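Local coordinates for protein carboxyl esterase NP (Bacillus subtilis, PDB 4CCW) that catalyses the hydrolysis of carboxylic esters, releasing an alcohol and a carboxylate, as an esterase of the alpha/beta hydrolase fold, at residues T135-F138 with L139-P143; F161-D164 with F165-A169. All coordinates share one frame; numbering follows the deposited sequence.

Contact 1 (T135-F138 with L139-P143)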
loop_
_atom_site.group_PDB
_atom_site.type_symbol
_atom_site.label_atom_id
_atom_site.label_comp_id
_atom_site.label_asym_id
_atom_site.label_seq_id
_atom_site.Cartn_x
_atom_site.Cartn_y
_atom_site.Cartn_z
ATOM N N THR A 135 -3.067 -6.777 1.754
ATOM C CA THR A 135 -3.583 -6.938 3.114
ATOM C C THR A 135 -4.769 -7.900 3.146
ATOM O O THR A 135 -4.790 -8.822 3.969
ATOM C CB THR A 135 -3.939 -5.583 3.774
ATOM O OG1 THR A 135 -2.734 -4.821 3.946
ATOM C CG2 THR A 135 -4.569 -5.802 5.163
ATOM N N MET A 136 -5.730 -7.717 2.246
ATOM C CA MET A 136 -6.898 -8.583 2.216
ATOM C C MET A 136 -6.470 -10.020 1.893
ATOM O O MET A 136 -6.924 -10.965 2.528
ATOM C CB MET A 136 -7.936 -8.087 1.195
ATOM C CG MET A 136 -9.229 -8.888 1.193
ATOM S SD MET A 136 -10.128 -8.620 2.727
ATOM C CE MET A 136 -11.180 -7.275 2.297
ATOM N N ASN A 137 -5.576 -10.170 0.925
ATOM C CA ASN A 137 -5.122 -11.496 0.532
ATOM C C ASN A 137 -4.475 -12.213 1.737
ATOM O O ASN A 137 -4.704 -13.415 1.976
ATOM C CB ASN A 137 -4.144 -11.390 -0.655
ATOM C CG ASN A 137 -3.670 -12.750 -1.156
ATOM O OD1 ASN A 137 -4.458 -13.567 -1.641
ATOM N ND2 ASN A 137 -2.372 -12.982 -1.065
ATOM N N PHE A 138 -3.705 -11.458 2.517
ATOM C CA PHE A 138 -2.963 -12.027 3.659
ATOM C C PHE A 138 -3.881 -12.411 4.814
ATOM O O PHE A 138 -3.753 -13.500 5.387
ATOM C CB PHE A 138 -1.866 -11.061 4.123
ATOM C CG PHE A 138 -0.930 -11.635 5.162
ATOM C CD1 PHE A 138 0.055 -12.553 4.802
ATOM C CD2 PHE A 138 -1.013 -11.235 6.486
ATOM C CE1 PHE A 138 0.937 -13.064 5.751
ATOM C CE2 PHE A 138 -0.142 -11.738 7.440
ATOM C CZ PHE A 138 0.834 -12.653 7.071
ATOM N N LEU A 139 -4.794 -11.519 5.173
ATOM C CA LEU A 139 -5.685 -11.799 6.299
ATOM C C LEU A 139 -6.625 -12.969 5.993
ATOM O O LEU A 139 -7.017 -13.688 6.909
ATOM C CB LEU A 139 -6.441 -10.533 6.752
ATOM C CG LEU A 139 -7.532 -9.955 5.843
ATOM C CD1 LEU A 139 -8.883 -10.590 6.159
ATOM C CD2 LEU A 139 -7.608 -8.433 5.987
ATOM N N LEU A 140 -6.980 -13.166 4.723
ATOM C CA LEU A 140 -7.833 -14.299 4.350
ATOM C C LEU A 140 -7.079 -15.617 4.443
ATOM O O LEU A 140 -7.655 -16.642 4.797
ATOM C CB LEU A 140 -8.417 -14.126 2.946
ATOM C CG LEU A 140 -9.506 -13.063 2.757
ATOM C CD1 LEU A 140 -9.939 -13.010 1.307
ATOM C CD2 LEU A 140 -10.717 -13.314 3.644
ATOM N N ARG A 141 -5.785 -15.586 4.124
ATOM C CA ARG A 141 -4.974 -16.805 4.140
ATOM C C ARG A 141 -4.434 -17.142 5.534
ATOM O O ARG A 141 -4.280 -18.325 5.875
ATOM C CB ARG A 141 -3.833 -16.718 3.121
ATOM C CG ARG A 141 -4.295 -16.818 1.676
ATOM C CD ARG A 141 -3.254 -16.239 0.730
ATOM N NE ARG A 141 -3.666 -16.339 -0.665
ATOM C CZ ARG A 141 -3.515 -17.425 -1.419
ATOM N NH1 ARG A 141 -2.965 -18.528 -0.917
ATOM N NH2 ARG A 141 -3.932 -17.411 -2.671
ATOM N N MET A 142 -4.175 -16.110 6.337
ATOM C CA MET A 142 -3.473 -16.257 7.617
ATOM C C MET A 142 -4.046 -15.385 8.733
ATOM O O MET A 142 -3.334 -14.540 9.291
ATOM C CB MET A 142 -2.000 -15.941 7.421
ATOM C CG MET A 142 -1.400 -16.706 6.259
ATOM S SD MET A 142 0.357 -16.911 6.447
ATOM C CE MET A 142 0.774 -17.546 4.821
ATOM N N PRO A 143 -5.329 -15.608 9.085
ATOM C CA PRO A 143 -6.009 -14.809 10.118
ATOM C C PRO A 143 -5.331 -14.878 11.478
ATOM O O PRO A 143 -5.549 -14.012 12.336
ATOM C CB PRO A 143 -7.403 -15.444 10.191
ATOM C CG PRO A 143 -7.229 -16.829 9.651
ATOM C CD PRO A 143 -6.188 -16.696 8.582
HETATM O O HOH W 1 -6.182 -15.521 -2.976
#
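Asn137 and Arg141, one turn apart near the C-terminal end of helix 130-141, are joined by their side chains as well as their backbones. Arg141 NE donates to Asn137 OD1 over 3.0 Å, a fairly straight bond. The oxygen lies at the edge of the guanidinium, close to its plane, whereas NE sits above the amide plane of Asn137, off its lone pairs; the two planes are 59° apart. A water closes a second path, giving a hydrogen to Asn137 OD1 at 2.9 Å and accepting one from Arg141 NH2. The reach is set by torsion: Asn137 carries CG opposite its backbone N (chi1 -178°), and the arginine runs extended from CG to NE back over Asn137 O. The amide's other end, ND2, donates to Arg104 O of helix 104-118.

The apolar faces pack differently. Leu139 holds CG between its backbone N and carbonyl carbon (chi1 70°), a strained choice in a helix, which lays CD2 near Thr135 CG2 and, at 4.1 Å, near Met136 SD. The bent methionine chain also brings CG to Leu140 CD1, 4.2 Å away. Where the helix ends, Met142 N still bonds Phe138 O at 2.8 Å, while Met142 SD approaches Phe138 CE1 to 4.0 Å, obliquely to the ring, in a Met-aromatic contact.

Such a helix divides its chemistry by face: Thr135, Phe138 and Leu139 lie on strands of its beta-alpha-beta unit, and Met136 and Leu140 also meet Phe224, while on the exposed side neutral groups hold the Arg141 guanidinium, Asn137 OD1 and water aided by a weak bond from NH1 to Thr105 OG1, and probably limit its rotation.

Contact 2 (F161-D164 with F165-A169). With VKC ((2-hydroxyethoxy)acetic acid), chain B.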
loop_
_atom_site.group_PDB
_atom_site.type_symbol
_atom_site.label_atom_id
_atom_site.label_comp_id
_atom_site.label_asym_id
_atom_site.label_seq_id
_atom_site.Cartn_x
_atom_site.Cartn_y
_atom_site.Cartn_z
ATOM N N PHE A 161 -11.347 -2.775 -11.498
ATOM C CA PHE A 161 -11.005 -1.411 -11.869
ATOM C C PHE A 161 -11.940 -0.876 -12.931
ATOM O O PHE A 161 -12.369 -1.611 -13.836
ATOM C CB PHE A 161 -9.603 -1.347 -12.502
ATOM C CG PHE A 161 -8.472 -1.569 -11.546
ATOM C CD1 PHE A 161 -8.349 -0.821 -10.376
ATOM C CD2 PHE A 161 -7.466 -2.488 -11.870
ATOM C CE1 PHE A 161 -7.257 -1.005 -9.530
ATOM C CE2 PHE A 161 -6.385 -2.686 -11.019
ATOM C CZ PHE A 161 -6.280 -1.941 -9.846
ATOM N N HIS A 162 -12.209 0.421 -12.868
ATOM C CA HIS A 162 -12.753 1.109 -14.040
ATOM C C HIS A 162 -11.678 1.106 -15.104
ATOM O O HIS A 162 -10.492 1.215 -14.783
ATOM C CB HIS A 162 -13.121 2.529 -13.655
ATOM C CG HIS A 162 -13.804 3.299 -14.749
ATOM N ND1 HIS A 162 -13.121 3.970 -15.696
ATOM C CD2 HIS A 162 -15.152 3.504 -15.014
ATOM C CE1 HIS A 162 -13.984 4.568 -16.532
ATOM N NE2 HIS A 162 -15.231 4.288 -16.111
ATOM N N HIS A 163 -12.052 1.008 -16.378
ATOM C CA HIS A 163 -11.044 0.894 -17.446
ATOM C C HIS A 163 -10.079 2.061 -17.511
ATOM O O HIS A 163 -8.940 1.922 -17.987
ATOM C CB HIS A 163 -11.703 0.647 -18.803
ATOM C CG HIS A 163 -12.409 1.860 -19.385
ATOM N ND1 HIS A 163 -11.876 2.598 -20.384
ATOM C CD2 HIS A 163 -13.627 2.450 -19.067
ATOM C CE1 HIS A 163 -12.717 3.599 -20.704
ATOM N NE2 HIS A 163 -13.785 3.520 -19.887
ATOM N N ASP A 164 -10.519 3.221 -17.035
ATOM C CA ASP A 164 -9.656 4.413 -17.037
ATOM C C ASP A 164 -8.404 4.212 -16.200
ATOM O O ASP A 164 -7.359 4.788 -16.512
ATOM C CB ASP A 164 -10.400 5.671 -16.576
ATOM C CG ASP A 164 -11.143 6.356 -17.709
ATOM O OD1 ASP A 164 -10.982 5.942 -18.875
ATOM O OD2 ASP A 164 -11.879 7.327 -17.428
ATOM N N PHE A 165 -8.492 3.395 -15.152
ATOM C CA PHE A 165 -7.300 3.123 -14.357
ATOM C C PHE A 165 -6.205 2.524 -15.232
ATOM O O PHE A 165 -5.060 2.985 -15.197
ATOM C CB PHE A 165 -7.563 2.216 -13.153
ATOM C CG PHE A 165 -6.307 1.845 -12.409
ATOM C CD1 PHE A 165 -5.706 2.755 -11.529
ATOM C CD2 PHE A 165 -5.687 0.609 -12.627
ATOM C CE1 PHE A 165 -4.537 2.412 -10.854
ATOM C CE2 PHE A 165 -4.513 0.268 -11.962
ATOM C CZ PHE A 165 -3.941 1.172 -11.076
ATOM N N TYR A 166 -6.551 1.500 -16.015
ATOM C CA TYR A 166 -5.572 0.901 -16.938
ATOM C C TYR A 166 -4.929 1.915 -17.874
ATOM O O TYR A 166 -3.715 1.876 -18.117
ATOM C CB TYR A 166 -6.233 -0.220 -17.756
ATOM C CG TYR A 166 -6.557 -1.443 -16.927
ATOM C CD1 TYR A 166 -5.549 -2.313 -16.547
ATOM C CD2 TYR A 166 -7.866 -1.747 -16.547
ATOM C CE1 TYR A 166 -5.807 -3.436 -15.792
ATOM C CE2 TYR A 166 -8.144 -2.901 -15.792
ATOM C CZ TYR A 166 -7.107 -3.723 -15.408
ATOM O OH TYR A 166 -7.310 -4.864 -14.668
ATOM N N LYS A 167 -5.746 2.813 -18.403
ATOM C CA LYS A 167 -5.282 3.833 -19.342
ATOM C C LYS A 167 -4.351 4.873 -18.714
ATOM O O LYS A 167 -3.290 5.179 -19.275
ATOM C CB LYS A 167 -6.476 4.495 -20.024
ATOM C CG LYS A 167 -7.219 3.526 -20.937
ATOM C CD LYS A 167 -8.422 4.176 -21.604
ATOM C CE LYS A 167 -9.075 3.222 -22.587
ATOM N NZ LYS A 167 -9.622 1.964 -21.977
ATOM N N TYR A 168 -4.740 5.419 -17.561
ATOM C CA TYR A 168 -3.881 6.407 -16.898
ATOM C C TYR A 168 -2.595 5.784 -16.387
ATOM O O TYR A 168 -1.537 6.414 -16.460
ATOM C CB TYR A 168 -4.611 7.139 -15.763
ATOM C CG TYR A 168 -5.553 8.190 -16.268
ATOM C CD1 TYR A 168 -5.074 9.413 -16.741
ATOM C CD2 TYR A 168 -6.931 7.964 -16.289
ATOM C CE1 TYR A 168 -5.943 10.384 -17.218
ATOM C CE2 TYR A 168 -7.805 8.928 -16.760
ATOM C CZ TYR A 168 -7.305 10.132 -17.226
ATOM O OH TYR A 168 -8.174 11.088 -17.692
ATOM N N ALA A 169 -2.680 4.553 -15.875
ATOM C CA ALA A 169 -1.494 3.866 -15.397
ATOM C C ALA A 169 -0.526 3.634 -16.560
ATOM O O ALA A 169 0.665 3.931 -16.450
ATOM C CB ALA A 169 -1.859 2.554 -14.717
HETATM C C VKC B . -1.394 4.103 -7.978
HETATM O O VKC B . -2.511 3.544 -7.938
HETATM C CA VKC B . -0.525 3.904 -9.198
HETATM C CD VKC B . -0.152 1.293 -11.634
HETATM C CG VKC B . -0.674 2.674 -11.236
HETATM O OAD VKC B . -0.896 2.684 -9.834
HETATM O OE1 VKC B . 0.794 1.405 -12.709
HETATM O OXT VKC B . -0.973 4.816 -7.041
#
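Phe161, just ahead of helix 163-171, folds its side chain back against Phe165 and Tyr166 in the first turn. Its CB lies 3.9 Å from Tyr166 CE2. From there CG is set anti to the carbonyl carbon (chi1 -71°), and Phe165 CD2 lies over the centre of the Phe161 ring. Phe161 CD2 lies 3.7 Å from Tyr166 OH, which sits near the plane of the Phe161 ring; CD1 and CE1 of Phe161 lie against Phe165 CD2, CE2 against Phe165 CE2, and CZ ends the chain 3.5 Å from Phe165 CE2. The two phenylalanine rings thus stack face to face, centroids 4.1 Å apart and planes at 23°, while Phe161 turns its edge to the face of Tyr166 in a T-shaped pair (89°).

Phe165 carries this cluster to the ligand pocket: its CZ is 3.6 Å from CG of the bound (2-hydroxyethoxy)acetic acid, and Ala169 CB also touches that ligand. With an alanine at Phe161, the face of Phe165 would probably lose its stacking partner and its ring be less firmly held beside the ligand.

His162 acts as N-cap, ND1 accepting from Asp164 N. Separately, Lys167 NZ bonds His163 ND1 at 2.8 Å, nearly in the imidazole plane, which would disfavour protonation of His163. The stack on Phe161 backs one face of Phe165, whose CE1 and CZ end meets the ligand.

In the fold
Both contacts are local, each made within and beside a single helix, yet they differ with place. Contact 1, largely buried, belongs to the helix that begins within what fits a nucleophile elbow and packs on strands 123-128 and 146-152 and against helix 104-118; it lies away from the annotated sites. Contact 2 is a surface contact on helix 163-171, whose Phe165 side chain comes within about 6 Å of that of His273, the probable proton acceptor. Aliphatic and thioether packing prevails in the first, stacked rings and imidazole bonds in the second. Their centres are 26 Å apart and their nearest atoms about 13 Å, with no touch, so the same one-turn spacing serves core packing in one and the ligand pocket in the other.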